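Local atomic coordinates of outer membrane porin protein 32 (Delftia acidovorans, PDB entry 2FGQ), a protein that forms anion-selective channels through the bacterial outer membrane as a homotrimeric porin. Residues V88-D93 / N136-Y141; F118-A123 / T226-D231; A127-I132 / A190-A195; A155-Q160 / V168-G173; I162-S167 / G198-R203. All blocks are in the same frame, centred on the assembly; numbering follows the deposited sequence.

Contact 1 (V88-D93 / N136-Y141). With CA (calcium ion), chain C.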
# COMPACT_ATOMS: atom_id res chain seq x y z
N VAL A 88 24.07 10.46 8.77
CA VAL A 88 23.92 10.38 7.34
C VAL A 88 22.71 9.49 7.05
O VAL A 88 22.61 8.40 7.57
CB VAL A 88 25.17 9.81 6.66
CG1 VAL A 88 24.94 9.66 5.18
CG2 VAL A 88 26.37 10.74 6.92
N ARG A 89 21.81 9.98 6.20
CA ARG A 89 20.60 9.23 5.78
C ARG A 89 20.55 9.07 4.28
O ARG A 89 20.86 10.01 3.53
CB ARG A 89 19.37 10.00 6.16
CG ARG A 89 19.20 10.36 7.57
CD ARG A 89 17.82 11.07 7.80
NE ARG A 89 17.75 11.67 9.10
CZ ARG A 89 16.83 12.53 9.49
NH1 ARG A 89 15.88 12.99 8.66
NH2 ARG A 89 16.88 12.95 10.73
N LEU A 90 20.15 7.87 3.85
CA LEU A 90 19.88 7.58 2.45
C LEU A 90 18.43 7.22 2.25
O LEU A 90 17.95 6.31 2.93
CB LEU A 90 20.66 6.35 1.97
CG LEU A 90 22.15 6.36 1.59
CD1 LEU A 90 22.98 7.39 2.15
CD2 LEU A 90 22.81 4.96 1.59
N GLY A 91 17.79 7.86 1.27
CA GLY A 91 16.42 7.56 0.92
C GLY A 91 15.52 8.78 0.90
O GLY A 91 15.88 9.91 1.33
N ARG A 92 14.31 8.58 0.40
CA ARG A 92 13.35 9.65 0.35
C ARG A 92 13.06 10.23 1.75
O ARG A 92 12.87 9.49 2.72
CB ARG A 92 12.04 9.16 -0.24
CG ARG A 92 11.06 10.36 -0.39
CD ARG A 92 9.90 10.06 -1.19
NE ARG A 92 8.90 11.10 -1.10
CZ ARG A 92 8.81 12.12 -1.93
NH1 ARG A 92 9.73 12.38 -2.86
NH2 ARG A 92 7.78 12.93 -1.81
N ASP A 93 13.04 11.54 1.83
CA ASP A 93 12.81 12.23 3.10
C ASP A 93 12.54 13.67 2.81
O ASP A 93 12.70 14.16 1.67
CB ASP A 93 14.10 12.10 3.91
CG ASP A 93 13.94 12.33 5.39
OD1 ASP A 93 12.83 12.65 5.94
OD2 ASP A 93 14.97 12.19 6.12
N ASN A 136 15.69 9.93 -3.97
CA ASN A 136 17.12 9.70 -4.30
C ASN A 136 18.02 10.62 -3.52
O ASN A 136 19.09 11.03 -4.01
CB ASN A 136 17.35 9.94 -5.78
CG ASN A 136 16.35 9.15 -6.66
OD1 ASN A 136 16.10 7.96 -6.41
ND2 ASN A 136 15.75 9.81 -7.66
N LEU A 137 17.65 10.87 -2.26
CA LEU A 137 18.30 11.84 -1.39
C LEU A 137 19.37 11.22 -0.45
O LEU A 137 19.17 10.16 0.15
CB LEU A 137 17.20 12.53 -0.57
CG LEU A 137 17.68 13.58 0.44
CD1 LEU A 137 18.25 14.83 -0.25
CD2 LEU A 137 16.51 13.95 1.31
N ILE A 138 20.49 11.93 -0.34
CA ILE A 138 21.49 11.67 0.69
C ILE A 138 21.61 12.93 1.50
O ILE A 138 21.81 14.00 0.91
CB ILE A 138 22.87 11.37 0.07
CG1 ILE A 138 22.79 10.11 -0.76
CG2 ILE A 138 23.87 11.18 1.20
CD1 ILE A 138 24.11 9.66 -1.43
N SER A 139 21.48 12.80 2.82
CA SER A 139 21.62 13.97 3.68
C SER A 139 22.61 13.71 4.79
O SER A 139 22.84 12.56 5.20
CB SER A 139 20.33 14.39 4.31
OG SER A 139 19.36 14.72 3.36
N TYR A 140 23.22 14.80 5.23
CA TYR A 140 24.15 14.79 6.35
C TYR A 140 23.73 15.91 7.30
O TYR A 140 23.59 17.06 6.90
CB TYR A 140 25.59 14.99 5.87
CG TYR A 140 26.53 15.25 7.02
CD1 TYR A 140 26.61 14.36 8.09
CD2 TYR A 140 27.31 16.40 7.08
CE1 TYR A 140 27.40 14.60 9.19
CE2 TYR A 140 28.09 16.65 8.19
CZ TYR A 140 28.15 15.75 9.22
OH TYR A 140 28.97 16.03 10.30
N TYR A 141 23.56 15.55 8.56
CA TYR A 141 23.23 16.46 9.66
C TYR A 141 24.34 16.43 10.69
O TYR A 141 24.74 15.37 11.19
CB TYR A 141 21.88 16.09 10.32
CG TYR A 141 20.75 16.26 9.38
CD1 TYR A 141 20.27 15.20 8.61
CD2 TYR A 141 20.12 17.51 9.27
CE1 TYR A 141 19.22 15.39 7.72
CE2 TYR A 141 19.03 17.69 8.42
CZ TYR A 141 18.59 16.61 7.64
OH TYR A 141 17.52 16.80 6.77
CA CA C . 16.65 6.11 -7.71
O HOH W 1 14.36 6.19 -8.62
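Arg89 and Ser139 face each other as a hydrogen-bonded antiparallel pair: Arg89 N donates to Ser139 O over 3.0 Å, and Ser139 N returns a bond to Arg89 O. One more backbone bond, from Gly91 N to Leu137 O, continues the pairing.

Apolar contacts line the face that bears Val88, Leu90, Ile138 and Tyr140. Leu90 and Ile138 lie side by side, CD1 of Leu90 4.0 Å from CG1 of Ile138, and the pair packs on Thr12 and Val14 of a second subunit. Val88 sets CG2 against CD1 of the Tyr140 ring at 3.8 Å.

On the face of Arg89 and Ser139, the extended arginine chain sets one guanidinium face under CE1 of Tyr141, CE1 4.1 Å from Arg89 CZ, the planes 39° apart. Arg89 NH1 donates to the syn lone pair of Asp93 OD2 at 2.8 Å, in the guanidinium plane, and Glu87 and Gln99 take further N-H groups.

Just before strand 137-141, Asn136 OD1 binds calcium at 2.3 Å, together with Glu158 and with Leu29, Asp64 and Gly309 of the second subunit. Such neighbouring antiparallel strands, here with apolar side chains turned to the second subunit, are characteristic of the wall of the trimeric 16-stranded porin barrel.

Contact 2 (F118-A123 / T226-D231); sequences FRNWAA and TKFKRD
A methyl group pressed onto an aromatic face is the striking feature: Ala122 CB sits 3.4 Å from the centroid of the Phe228 ring, 16° off the ring normal, a close CH-pi contact. The methyl is displaced toward the CG side, with Ala122 CB only 3.3 Å from Phe228 CG. Phe228 CG lies anti to its own carbonyl carbon (chi1 -72°), which turns the ring face to the Ala122 methyl.

The two residues before Ala122 meet the far part of this ring. Asn120 OD1 approaches Phe228 CZ to 3.5 Å, its amide plane tilted 26° from the ring; that oxygen also accepts from Gly124 N. Trp121 CB comes within 4.2 Å of Phe228 CE1.

The 118-123 segment belongs to the long loop between helix 96-101 and strand 133-134, the constriction loop that general porins fold into the barrel, and strand 218-230 is one of the wall strands it rests on. A type I turn from Asn120 to Ala123 presents the three residues to that wall.

Two residues before Phe228, Thr226 is crossed by the Trp121 indole at about a right angle, Trp121 CD1 4.2 Å from Thr226 CG2. Trp121 NE1 donates to Gly117 O, while the aliphatic start of Arg119 lies over one indole face, its CG 3.4 Å above the plane and offset toward the rim. Trp121 also touches Thr238 and Ser240 of strand 235-249.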
# COMPACT_ATOMS: atom_id res chain seq x y z
N PHE A 118 6.48 26.90 0.82
CA PHE A 118 6.94 25.63 0.19
C PHE A 118 5.81 25.10 -0.66
O PHE A 118 5.09 24.17 -0.25
CB PHE A 118 7.42 24.61 1.22
CG PHE A 118 8.63 25.03 2.00
CD1 PHE A 118 9.88 24.75 1.51
CD2 PHE A 118 8.52 25.65 3.24
CE1 PHE A 118 11.02 25.07 2.21
CE2 PHE A 118 9.70 26.06 3.95
CZ PHE A 118 10.93 25.73 3.42
N ARG A 119 5.67 25.66 -1.85
CA ARG A 119 4.64 25.24 -2.79
C ARG A 119 5.17 25.40 -4.23
O ARG A 119 6.19 26.07 -4.47
CB ARG A 119 3.27 25.89 -2.55
CG ARG A 119 3.20 27.28 -2.95
CD ARG A 119 1.83 27.91 -2.64
NE ARG A 119 0.73 27.29 -3.39
CZ ARG A 119 0.43 27.57 -4.66
NH1 ARG A 119 1.11 28.46 -5.36
NH2 ARG A 119 -0.56 26.91 -5.25
N ASN A 120 4.51 24.77 -5.17
CA ASN A 120 4.88 24.82 -6.57
C ASN A 120 4.28 26.07 -7.24
O ASN A 120 3.30 26.01 -7.99
CB ASN A 120 4.44 23.53 -7.24
CG ASN A 120 4.94 23.40 -8.65
OD1 ASN A 120 5.72 24.24 -9.15
ND2 ASN A 120 4.54 22.29 -9.30
N TRP A 121 4.96 27.17 -7.02
CA TRP A 121 4.51 28.48 -7.47
C TRP A 121 4.42 28.61 -8.98
O TRP A 121 3.66 29.48 -9.48
CB TRP A 121 5.44 29.60 -6.92
CG TRP A 121 5.35 29.77 -5.43
CD1 TRP A 121 6.25 29.36 -4.51
CD2 TRP A 121 4.30 30.42 -4.71
NE1 TRP A 121 5.83 29.70 -3.24
CE2 TRP A 121 4.62 30.34 -3.34
CE3 TRP A 121 3.10 31.05 -5.09
CZ2 TRP A 121 3.80 30.88 -2.35
CZ3 TRP A 121 2.27 31.57 -4.09
CH2 TRP A 121 2.63 31.48 -2.75
N ALA A 122 5.22 27.82 -9.70
CA ALA A 122 5.38 27.97 -11.16
C ALA A 122 4.78 26.85 -11.96
O ALA A 122 5.01 26.76 -13.17
CB ALA A 122 6.84 28.05 -11.50
N ALA A 123 4.04 25.97 -11.31
CA ALA A 123 3.60 24.74 -11.98
C ALA A 123 4.76 23.98 -12.64
O ALA A 123 4.67 23.44 -13.77
CB ALA A 123 2.44 25.01 -12.99
N THR A 226 11.41 32.37 -3.46
CA THR A 226 11.47 31.22 -4.34
C THR A 226 11.44 31.74 -5.77
O THR A 226 10.51 32.46 -6.14
CB THR A 226 10.26 30.37 -4.09
OG1 THR A 226 10.24 30.00 -2.71
CG2 THR A 226 10.38 29.07 -4.86
N LYS A 227 12.44 31.39 -6.55
CA LYS A 227 12.52 31.84 -7.93
C LYS A 227 12.63 30.63 -8.85
O LYS A 227 13.58 29.86 -8.73
CB LYS A 227 13.77 32.73 -8.11
CG LYS A 227 13.94 33.36 -9.46
CD LYS A 227 15.01 34.51 -9.53
CE LYS A 227 15.88 34.61 -8.31
NZ LYS A 227 17.20 35.34 -8.66
N PHE A 228 11.68 30.46 -9.77
CA PHE A 228 11.83 29.52 -10.85
C PHE A 228 12.41 30.30 -12.05
O PHE A 228 11.71 31.12 -12.66
CB PHE A 228 10.50 28.89 -11.22
CG PHE A 228 9.92 27.88 -10.23
CD1 PHE A 228 9.28 28.28 -9.09
CD2 PHE A 228 9.97 26.53 -10.51
CE1 PHE A 228 8.69 27.35 -8.22
CE2 PHE A 228 9.35 25.58 -9.68
CZ PHE A 228 8.70 25.98 -8.55
N LYS A 229 13.66 30.06 -12.33
CA LYS A 229 14.44 30.78 -13.35
C LYS A 229 14.62 29.86 -14.56
O LYS A 229 15.31 28.85 -14.48
CB LYS A 229 15.79 31.17 -12.78
CG LYS A 229 16.59 32.08 -13.64
CD LYS A 229 17.74 32.79 -12.88
CE LYS A 229 18.96 32.94 -13.78
NZ LYS A 229 18.61 33.57 -15.08
N ARG A 230 13.98 30.19 -15.66
CA ARG A 230 14.00 29.36 -16.85
C ARG A 230 15.27 29.61 -17.62
O ARG A 230 15.70 30.75 -17.76
CB ARG A 230 12.73 29.67 -17.64
CG ARG A 230 12.49 28.86 -18.86
CD ARG A 230 11.14 29.12 -19.45
NE ARG A 230 11.03 30.50 -19.92
CZ ARG A 230 9.96 30.99 -20.56
NH1 ARG A 230 8.90 30.23 -20.78
NH2 ARG A 230 9.94 32.27 -20.94
N ASP A 231 15.92 28.54 -18.09
CA ASP A 231 17.23 28.65 -18.75
C ASP A 231 17.21 29.62 -19.94
O ASP A 231 18.16 30.38 -20.11
CB ASP A 231 17.75 27.30 -19.26
CG ASP A 231 18.15 26.33 -18.15
OD1 ASP A 231 17.90 26.57 -16.94
OD2 ASP A 231 18.75 25.26 -18.45

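Contact 3 (A127-I132 / A190-A195); sequences ADDNGI and AQQKTA
Gln192 is the first residue of segment 190-195 to reach segment 127-132. Its CG lies anti to the carbonyl carbon (chi1 -67°) and the chain runs extended from there, which carries the terminal amide across to the turn. NE2 donates to Asp128 O over 3.0 Å, nearly straight at 172°. The acceptor lies in the amide plane, but NE2 stands above the plane of the Asp128 carbonyl. That oxygen also takes the turn bond from Gly131 N, which arrives from the opposite face. Gln192 OE1, meanwhile, comes within 3.4 Å of Gly131 CA.

Lys193 points its side chain the other way, to a salt bridge with Asp202, and contributes its backbone: Lys193 O accepts from a water at 2.9 Å. The same water donates to Asp129 OD1 at 2.6 Å and accepts from Gln192 NE2, tying three groups of the two segments together.

At Thr194 the hydroxyl lies anti to the backbone N (chi1 -166°), and the side chains of Thr194 and Asp129 come from opposite directions. Thr194 OG1 donates to Asp129 OD2 in a very short bond of 2.5 Å; Gly126 N bonds the same oxygen.

The contact is thus polar throughout and buried. Asp129 OD2 is met by Thr194 and Gly126, OD1 by the water, an arrangement that probably stabilises the negative charge where this inward-folded loop meets the barrel wall.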
# COMPACT_ATOMS: atom_id res chain seq x y z
N ALA A 127 8.57 16.02 -9.54
CA ALA A 127 7.77 15.28 -8.55
C ALA A 127 7.59 16.08 -7.26
O ALA A 127 6.56 15.94 -6.58
CB ALA A 127 8.46 13.96 -8.24
N ASP A 128 8.56 16.94 -6.94
CA ASP A 128 8.58 17.61 -5.64
C ASP A 128 8.96 19.09 -5.79
O ASP A 128 9.84 19.61 -5.10
CB ASP A 128 9.53 16.90 -4.68
CG ASP A 128 9.06 15.50 -4.34
OD1 ASP A 128 8.03 15.38 -3.57
OD2 ASP A 128 9.62 14.49 -4.83
N ASP A 129 8.22 19.76 -6.67
CA ASP A 129 8.47 21.20 -6.91
C ASP A 129 7.85 22.10 -5.88
O ASP A 129 7.87 23.33 -6.03
CB ASP A 129 8.05 21.57 -8.32
CG ASP A 129 9.15 21.32 -9.33
OD1 ASP A 129 10.35 21.25 -8.93
OD2 ASP A 129 8.89 21.20 -10.55
N ASN A 130 7.33 21.51 -4.80
CA ASN A 130 7.05 22.30 -3.60
C ASN A 130 8.27 22.46 -2.67
O ASN A 130 8.18 23.14 -1.66
CB ASN A 130 5.83 21.78 -2.82
CG ASN A 130 5.93 20.33 -2.36
OD1 ASN A 130 4.88 19.72 -1.99
ND2 ASN A 130 7.11 19.77 -2.40
N GLY A 131 9.38 21.83 -3.01
CA GLY A 131 10.60 21.96 -2.24
C GLY A 131 10.60 21.28 -0.89
O GLY A 131 11.45 21.58 -0.05
N ILE A 132 9.67 20.34 -0.67
CA ILE A 132 9.53 19.73 0.65
C ILE A 132 10.33 18.40 0.80
O ILE A 132 11.13 18.27 1.72
CB ILE A 132 8.05 19.57 1.01
CG1 ILE A 132 7.36 20.92 1.07
CG2 ILE A 132 7.94 18.83 2.33
CD1 ILE A 132 5.86 20.89 1.34
N ALA A 190 18.73 26.42 -1.35
CA ALA A 190 18.57 25.23 -2.15
C ALA A 190 18.34 25.54 -3.62
O ALA A 190 17.76 26.55 -3.97
CB ALA A 190 17.39 24.43 -1.64
N GLN A 191 18.75 24.63 -4.45
CA GLN A 191 18.43 24.65 -5.88
C GLN A 191 17.92 23.27 -6.30
O GLN A 191 18.55 22.27 -6.00
CB GLN A 191 19.65 25.02 -6.72
CG GLN A 191 19.29 25.11 -8.19
CD GLN A 191 20.41 25.57 -9.02
OE1 GLN A 191 21.22 24.77 -9.41
NE2 GLN A 191 20.46 26.88 -9.32
N GLN A 192 16.79 23.26 -6.99
CA GLN A 192 16.30 22.06 -7.67
C GLN A 192 16.31 22.28 -9.17
O GLN A 192 16.16 23.41 -9.65
CB GLN A 192 14.89 21.65 -7.21
CG GLN A 192 14.85 21.21 -5.86
CD GLN A 192 13.46 20.80 -5.33
OE1 GLN A 192 13.26 20.84 -4.12
NE2 GLN A 192 12.54 20.35 -6.20
N LYS A 193 16.51 21.20 -9.91
CA LYS A 193 16.33 21.23 -11.36
C LYS A 193 14.91 20.78 -11.69
O LYS A 193 14.43 19.77 -11.19
CB LYS A 193 17.35 20.33 -12.04
CG LYS A 193 18.79 20.75 -11.87
CD LYS A 193 19.10 22.01 -12.63
CE LYS A 193 20.53 22.49 -12.48
NZ LYS A 193 20.77 23.64 -13.45
N THR A 194 14.27 21.49 -12.60
CA THR A 194 12.95 21.14 -13.04
C THR A 194 12.67 21.56 -14.46
O THR A 194 13.59 21.90 -15.21
CB THR A 194 11.94 21.64 -12.03
OG1 THR A 194 10.65 21.04 -12.29
CG2 THR A 194 11.76 23.16 -12.02
N ALA A 195 11.40 21.53 -14.83
CA ALA A 195 10.94 22.07 -16.11
C ALA A 195 9.62 22.77 -15.88
O ALA A 195 8.85 22.36 -15.03
CB ALA A 195 10.81 20.96 -17.18
O HOH W 2 12.45 19.67 -9.10

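Contact 4 (A155-Q160 / V168-G173); sequences AFDEKQ and VGRYIG. With CA (calcium ion), chain C.
Arg170 runs alongside Asp157. Its CB passes 3.8 Å from Asp157 OD2. CG, anti to the backbone N, lies 3.6 Å from Ala155 O, and CD keeps beside the Asp157 carboxylate. A bend at chi3 (-65°) brings the guanidinium edge to Asp157 OD2: NE donates to it at 2.9 Å and NH2 at 3.2 Å. Both nitrogens of this side-on salt bridge approach from one face of the carboxylate, whereas OD2 lies close to the guanidinium plane; the two planes are 57° apart. A water that donates to Asp157 OD1 links weakly to NH2.

Beside this bridge, strands 148-155 and 171-179 of the barrel wall part company, and the chain between them forms a loop, probably on the extracellular side as the long loops of porins are. Ala155 and Tyr171 make the final hydrogen-bonded antiparallel pair, their CB atoms 3.8 Å apart. A type I' turn from Asp157 to Gln160 follows, in which Asp157 OD1 accepts from Lys159 N as an Asx turn.

Gln160 and Val168 bring the two ends of the loop together once more: Gln160 O accepts from Val168 N at 3.0 Å, and the extended Gln160 side chain crosses Val168, NE2 3.6 Å from CG1. A water joins Gln160 NE2, Asp157 O and Val168 O. From the turn, Glu158 grips calcium with OE1 and OE2, while Lys159 forms salt bridges with Asp20 and Asp24 of a second subunit.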
# COMPACT_ATOMS: atom_id res chain seq x y z
N ALA A 155 20.23 15.26 -3.89
CA ALA A 155 19.36 14.24 -4.48
C ALA A 155 19.71 14.11 -5.93
O ALA A 155 19.75 15.09 -6.66
CB ALA A 155 17.86 14.55 -4.34
N PHE A 156 19.92 12.88 -6.35
CA PHE A 156 20.25 12.56 -7.72
C PHE A 156 19.04 12.68 -8.66
O PHE A 156 17.95 12.20 -8.38
CB PHE A 156 20.76 11.12 -7.81
CG PHE A 156 22.00 10.85 -7.01
CD1 PHE A 156 21.93 10.41 -5.71
CD2 PHE A 156 23.25 10.99 -7.59
CE1 PHE A 156 23.08 10.14 -4.99
CE2 PHE A 156 24.42 10.73 -6.86
CZ PHE A 156 24.34 10.32 -5.56
N ASP A 157 19.27 13.27 -9.82
CA ASP A 157 18.27 13.35 -10.86
C ASP A 157 18.09 12.07 -11.65
O ASP A 157 16.99 11.81 -12.13
CB ASP A 157 18.59 14.48 -11.83
CG ASP A 157 19.99 14.42 -12.34
OD1 ASP A 157 20.26 13.85 -13.44
OD2 ASP A 157 20.92 14.89 -11.65
N GLU A 158 19.16 11.32 -11.77
CA GLU A 158 19.13 10.03 -12.49
C GLU A 158 18.69 10.20 -13.95
O GLU A 158 18.07 9.32 -14.56
CB GLU A 158 18.24 9.01 -11.76
CG GLU A 158 18.74 8.84 -10.35
CD GLU A 158 17.95 7.92 -9.45
OE1 GLU A 158 16.82 7.51 -9.80
OE2 GLU A 158 18.49 7.67 -8.34
N LYS A 159 19.01 11.37 -14.49
CA LYS A 159 18.74 11.71 -15.90
C LYS A 159 17.25 11.74 -16.22
O LYS A 159 16.87 11.59 -17.39
CB LYS A 159 19.55 10.78 -16.85
CG LYS A 159 19.95 11.42 -18.17
CD LYS A 159 20.62 10.37 -19.16
CE LYS A 159 19.64 9.74 -20.21
NZ LYS A 159 20.27 8.94 -21.44
N GLN A 160 16.42 11.97 -15.22
CA GLN A 160 15.00 12.18 -15.47
C GLN A 160 14.86 13.35 -16.46
O GLN A 160 15.40 14.42 -16.26
CB GLN A 160 14.19 12.46 -14.20
CG GLN A 160 12.72 12.63 -14.55
CD GLN A 160 11.83 13.12 -13.44
OE1 GLN A 160 10.64 13.34 -13.69
NE2 GLN A 160 12.36 13.29 -12.25
N VAL A 168 15.92 16.56 -14.18
CA VAL A 168 14.75 16.86 -13.36
C VAL A 168 14.84 16.13 -12.02
O VAL A 168 15.16 14.94 -12.00
CB VAL A 168 13.42 16.52 -14.07
CG1 VAL A 168 12.23 16.81 -13.19
CG2 VAL A 168 13.29 17.30 -15.36
N GLY A 169 14.58 16.84 -10.93
CA GLY A 169 14.55 16.26 -9.61
C GLY A 169 15.82 16.40 -8.81
O GLY A 169 15.85 16.11 -7.61
N ARG A 170 16.90 16.86 -9.43
CA ARG A 170 18.11 17.12 -8.69
C ARG A 170 17.83 18.13 -7.59
O ARG A 170 17.12 19.10 -7.81
CB ARG A 170 19.22 17.62 -9.61
CG ARG A 170 20.57 17.72 -8.94
CD ARG A 170 21.61 18.37 -9.77
NE ARG A 170 21.90 17.57 -10.92
CZ ARG A 170 22.59 17.98 -11.98
NH1 ARG A 170 23.03 19.23 -12.05
NH2 ARG A 170 22.84 17.11 -12.97
N TYR A 171 18.41 17.90 -6.42
CA TYR A 171 18.38 18.83 -5.28
C TYR A 171 19.77 18.99 -4.77
O TYR A 171 20.49 18.02 -4.58
CB TYR A 171 17.50 18.31 -4.14
CG TYR A 171 17.56 19.10 -2.85
CD1 TYR A 171 18.50 18.80 -1.87
CD2 TYR A 171 16.67 20.12 -2.61
CE1 TYR A 171 18.58 19.52 -0.69
CE2 TYR A 171 16.74 20.88 -1.42
CZ TYR A 171 17.72 20.57 -0.47
OH TYR A 171 17.77 21.23 0.73
N ILE A 172 20.15 20.24 -4.52
CA ILE A 172 21.37 20.53 -3.76
C ILE A 172 21.02 21.64 -2.78
O ILE A 172 20.48 22.66 -3.18
CB ILE A 172 22.52 20.97 -4.66
CG1 ILE A 172 23.79 21.26 -3.86
CG2 ILE A 172 22.17 22.18 -5.42
CD1 ILE A 172 24.22 20.17 -3.08
N GLY A 173 21.27 21.45 -1.51
CA GLY A 173 20.83 22.46 -0.58
C GLY A 173 21.26 22.16 0.83
O GLY A 173 21.77 21.10 1.13
CA CA C . 16.65 6.11 -7.71
O HOH W 3 14.57 12.05 -10.90
O HOH W 4 22.52 14.24 -14.76
O HOH W 1 14.36 6.19 -8.62

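Contact 5 (I162-S167 / G198-R203)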
# COMPACT_ATOMS: atom_id res chain seq x y z
N ILE A 162 12.40 15.78 -18.92
CA ILE A 162 11.13 16.37 -19.33
C ILE A 162 11.50 17.52 -20.26
O ILE A 162 12.12 18.53 -19.84
CB ILE A 162 10.28 16.88 -18.15
CG1 ILE A 162 9.97 15.75 -17.16
CG2 ILE A 162 8.95 17.50 -18.64
CD1 ILE A 162 9.21 16.26 -15.92
N GLY A 163 11.11 17.39 -21.52
CA GLY A 163 11.42 18.40 -22.50
C GLY A 163 12.92 18.65 -22.57
O GLY A 163 13.69 17.71 -22.70
N THR A 164 13.34 19.91 -22.41
CA THR A 164 14.77 20.23 -22.50
C THR A 164 15.54 20.06 -21.19
O THR A 164 16.73 20.30 -21.15
CB THR A 164 15.00 21.65 -23.00
OG1 THR A 164 14.44 22.58 -22.06
CG2 THR A 164 14.31 21.86 -24.35
N ALA A 165 14.86 19.64 -20.13
CA ALA A 165 15.50 19.36 -18.85
C ALA A 165 15.86 17.88 -18.76
O ALA A 165 14.97 17.06 -18.86
CB ALA A 165 14.57 19.72 -17.73
N ASP A 166 17.15 17.57 -18.61
CA ASP A 166 17.63 16.19 -18.47
C ASP A 166 18.21 15.89 -17.10
O ASP A 166 18.90 14.89 -16.91
CB ASP A 166 18.60 15.82 -19.58
CG ASP A 166 19.91 16.56 -19.53
OD1 ASP A 166 20.07 17.50 -18.71
OD2 ASP A 166 20.84 16.22 -20.32
N SER A 167 17.86 16.72 -16.12
CA SER A 167 18.27 16.49 -14.74
C SER A 167 17.15 16.83 -13.76
O SER A 167 17.40 17.27 -12.63
CB SER A 167 19.57 17.23 -14.40
OG SER A 167 19.47 18.63 -14.56
N GLY A 198 7.77 22.24 -20.29
CA GLY A 198 8.75 21.51 -21.05
C GLY A 198 10.10 22.18 -21.24
O GLY A 198 10.94 21.65 -21.94
N LEU A 199 10.33 23.29 -20.56
CA LEU A 199 11.59 24.05 -20.67
C LEU A 199 12.36 24.01 -19.35
O LEU A 199 11.81 24.31 -18.29
CB LEU A 199 11.32 25.50 -21.08
CG LEU A 199 11.18 25.76 -22.59
CD1 LEU A 199 10.09 24.97 -23.20
CD2 LEU A 199 10.90 27.26 -22.81
N ALA A 200 13.65 23.69 -19.45
CA ALA A 200 14.52 23.52 -18.28
C ALA A 200 14.49 24.80 -17.44
O ALA A 200 14.59 25.90 -17.99
CB ALA A 200 15.93 23.23 -18.72
N THR A 201 14.39 24.62 -16.13
CA THR A 201 14.16 25.70 -15.17
C THR A 201 14.83 25.31 -13.85
O THR A 201 14.76 24.16 -13.44
CB THR A 201 12.66 25.90 -14.94
OG1 THR A 201 12.03 26.35 -16.15
CG2 THR A 201 12.33 26.96 -13.92
N ASP A 202 15.53 26.25 -13.24
CA ASP A 202 16.05 26.07 -11.88
C ASP A 202 15.02 26.59 -10.89
O ASP A 202 14.45 27.66 -11.08
CB ASP A 202 17.31 26.90 -11.65
CG ASP A 202 18.51 26.42 -12.41
OD1 ASP A 202 18.53 25.30 -12.94
OD2 ASP A 202 19.51 27.18 -12.56
N ARG A 203 14.83 25.87 -9.80
CA ARG A 203 14.02 26.32 -8.70
C ARG A 203 15.00 26.68 -7.58
O ARG A 203 15.58 25.82 -6.93
CB ARG A 203 13.07 25.20 -8.24
CG ARG A 203 12.12 25.57 -7.13
CD ARG A 203 11.43 24.37 -6.52
NE ARG A 203 10.26 24.70 -5.72
CZ ARG A 203 10.31 25.26 -4.50
NH1 ARG A 203 11.49 25.48 -3.90
NH2 ARG A 203 9.19 25.54 -3.88
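Thr164 makes both hydrogen bonds of this contact, one from its backbone and one at its side chain. Thr164 N donates to Gly198 O over 3.0 Å, with the N-H pointing fairly straight at the oxygen (162°). Thr164 OG1 accepts from Ala200 N at 2.9 Å. The hydroxyl can do this because chi1 of 62° places it between the backbone N and the carbonyl carbon, on the side facing the start of strand 199-213. The two bonds bracket Leu199, whose CB is directed away from the turn; its CA passes 3.5 Å from Thr164 OG1.

A weaker polar contact adds to the grip on Gly198 O: the CA-H of Gly163 approaches it at 3.3 Å, so this carbonyl is met by two successive residues of the turn. Backbone bonds between Ile162 and Ala165, in both directions, keep the turn closed.

Apolar packing is small. Ala165 CB lies 3.9 Å from Ala200 CB, and Ala165 also touches Ala195 on strand 183-196, so its methyl meets two wall strands. On the far side of strand 199-213, Ala200 pairs through its backbone with Asp231.

Gly163 and Thr164 are the central residues of a type II' beta turn running from Ile162 to Ala165. Here the turn belongs to the loop joining strands 148-155 and 171-179, and it packs against the connection between strands 183-196 and 199-213 at the barrel rim.

How the contacts relate
Contacts 2 and 3, with centres 8 Å apart, hold successive parts of one inward-folded loop against the wall, and Asn120 packs on Asp129 between them. Contact 5 joins both: Arg203 NE donates to Asp129 O and packs against Phe228. Contacts 3, 4 and 5 share neighbouring wall strands, Gln191 N bonding to Ile172 O and Arg203 N to Gln192 O. Contact 1 connects to contact 3 through the salt bridge from Arg92 NH1 to Asp128 OD2, 2.9 Å, and shares with contact 4 a calcium site at a second subunit. D-malate is about 8 Å from the Asp93 side chain and about 9 Å from that of Asp128.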